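Local coordinates for protein RNase NGR3 (Nicotiana glutinosa, PDB 1VD3) that probably cleaves RNA as a plant endoribonuclease of the T2 family, and here holds the nucleotide 2'-UMP in its pocket, at residues F13-P18 against K121-L126. Sequence-based numbering, arbitrary orientation.
Sequences FVQQWP and KKSNLL
Q15 reaches from strand 10-16 to S123 and L125, where helix 109-123 gives way to helix 125-131. Its CB leaves the strand toward the helices; CG, anti to the carbonyl carbon (chi1 -64°), and the extended chain beyond carry the amide into the junction. There CD lies 3.6 Å and NE2 3.4 Å from CD1 of L125, an apolar methyl that cannot compete for bonds. NE2 donates to OG of S123 at 2.8 Å, a somewhat bent bond (146°) tilted out of the amide plane, while OE1 takes a hydrogen from a water 2.8 Å away that accepts from L125 N. Glutamine suits this buried place by offering both donor and acceptor; an alanine here would probably leave that water and S123 OG without their amide partner. The serine hydroxyl's single hydrogen can turn back to F119 O or R120 O of its own helix, and OG lies at the edge of the F13 ring. Farther along, CD1 of L126 packs obliquely 3.9 Å from CH2 of W17; leucine suits the ring carbons, and tryptophan's NE1 is bonded to P206 O. Such packing of helices on an antiparallel sheet is characteristic of the alpha+beta fold of RNase T2 enzymes.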
# COMPACT_ATOMS: atom_id res chain seq x y z
N PHE A 13 3.99 -5.50 2.19
CA PHE A 13 3.23 -5.07 1.02
C PHE A 13 2.32 -4.00 1.61
O PHE A 13 1.45 -4.29 2.45
CB PHE A 13 2.42 -6.21 0.40
CG PHE A 13 1.51 -5.77 -0.72
CD1 PHE A 13 2.02 -5.02 -1.79
CD2 PHE A 13 0.16 -6.08 -0.71
CE1 PHE A 13 1.19 -4.60 -2.82
CE2 PHE A 13 -0.68 -5.66 -1.74
CZ PHE A 13 -0.16 -4.92 -2.80
N VAL A 14 2.55 -2.76 1.20
CA VAL A 14 1.82 -1.62 1.73
C VAL A 14 0.81 -1.01 0.76
O VAL A 14 1.16 -0.60 -0.35
CB VAL A 14 2.81 -0.50 2.15
CG1 VAL A 14 2.09 0.56 2.98
CG2 VAL A 14 3.99 -1.12 2.93
N GLN A 15 -0.44 -0.97 1.20
CA GLN A 15 -1.51 -0.39 0.41
C GLN A 15 -2.04 0.79 1.20
O GLN A 15 -1.86 0.87 2.42
CB GLN A 15 -2.63 -1.41 0.21
CG GLN A 15 -2.22 -2.64 -0.58
CD GLN A 15 -3.37 -3.61 -0.76
OE1 GLN A 15 -4.30 -3.36 -1.53
NE2 GLN A 15 -3.32 -4.72 -0.03
N GLN A 16 -2.68 1.72 0.52
CA GLN A 16 -3.25 2.84 1.25
C GLN A 16 -4.64 3.18 0.75
O GLN A 16 -5.05 2.77 -0.34
CB GLN A 16 -2.34 4.07 1.20
CG GLN A 16 -2.23 4.78 -0.12
CD GLN A 16 -1.71 6.20 0.06
OE1 GLN A 16 -0.84 6.45 0.90
NE2 GLN A 16 -2.23 7.13 -0.72
N TRP A 17 -5.36 3.91 1.59
CA TRP A 17 -6.71 4.34 1.27
C TRP A 17 -6.53 5.77 0.78
O TRP A 17 -6.28 6.67 1.58
CB TRP A 17 -7.60 4.30 2.52
CG TRP A 17 -9.04 4.62 2.24
CD1 TRP A 17 -9.77 5.65 2.77
CD2 TRP A 17 -9.92 3.90 1.36
NE1 TRP A 17 -11.05 5.62 2.27
CE2 TRP A 17 -11.17 4.56 1.41
CE3 TRP A 17 -9.77 2.77 0.55
CZ2 TRP A 17 -12.27 4.12 0.66
CZ3 TRP A 17 -10.87 2.33 -0.19
CH2 TRP A 17 -12.11 3.01 -0.13
N PRO A 18 -6.64 5.99 -0.54
CA PRO A 18 -6.49 7.31 -1.15
C PRO A 18 -7.21 8.44 -0.44
O PRO A 18 -6.64 9.51 -0.21
CB PRO A 18 -7.01 7.09 -2.57
CG PRO A 18 -6.66 5.67 -2.84
CD PRO A 18 -7.05 4.99 -1.54
N LYS A 121 -4.60 -7.39 -5.79
CA LYS A 121 -5.81 -8.10 -6.20
C LYS A 121 -6.12 -9.25 -5.26
O LYS A 121 -7.27 -9.44 -4.85
CB LYS A 121 -5.66 -8.61 -7.64
CG LYS A 121 -5.49 -7.52 -8.68
CD LYS A 121 -5.35 -8.09 -10.08
CE LYS A 121 -5.28 -6.98 -11.13
NZ LYS A 121 -4.10 -6.09 -10.95
N LYS A 122 -5.10 -10.02 -4.90
CA LYS A 122 -5.29 -11.16 -4.01
C LYS A 122 -5.78 -10.72 -2.63
O LYS A 122 -6.67 -11.36 -2.06
CB LYS A 122 -3.98 -11.93 -3.86
CG LYS A 122 -3.49 -12.59 -5.14
CD LYS A 122 -2.13 -13.23 -4.94
CE LYS A 122 -1.61 -13.84 -6.24
NZ LYS A 122 -0.25 -14.41 -6.08
N SER A 123 -5.21 -9.64 -2.09
CA SER A 123 -5.62 -9.17 -0.77
C SER A 123 -7.07 -8.70 -0.78
O SER A 123 -7.74 -8.74 0.24
CB SER A 123 -4.69 -8.05 -0.29
OG SER A 123 -4.78 -6.90 -1.10
N ASN A 124 -7.54 -8.23 -1.94
CA ASN A 124 -8.93 -7.82 -2.11
C ASN A 124 -9.50 -7.13 -0.86
O ASN A 124 -10.57 -7.51 -0.36
CB ASN A 124 -9.74 -9.09 -2.43
CG ASN A 124 -11.06 -8.79 -3.11
OD1 ASN A 124 -11.14 -7.97 -4.02
ND2 ASN A 124 -12.11 -9.49 -2.68
N LEU A 125 -8.81 -6.11 -0.38
CA LEU A 125 -9.22 -5.41 0.84
C LEU A 125 -10.62 -4.79 0.84
O LEU A 125 -11.39 -5.00 1.78
CB LEU A 125 -8.21 -4.31 1.18
CG LEU A 125 -6.75 -4.74 1.41
CD1 LEU A 125 -5.94 -3.52 1.82
CD2 LEU A 125 -6.67 -5.82 2.48
N LEU A 126 -10.94 -4.02 -0.19
CA LEU A 126 -12.25 -3.37 -0.28
C LEU A 126 -13.40 -4.36 -0.15
O LEU A 126 -14.32 -4.16 0.65
CB LEU A 126 -12.37 -2.62 -1.61
CG LEU A 126 -13.57 -1.69 -1.77
CD1 LEU A 126 -13.50 -0.56 -0.75
CD2 LEU A 126 -13.58 -1.12 -3.19
O HOH W 1 -6.73 -4.64 -2.13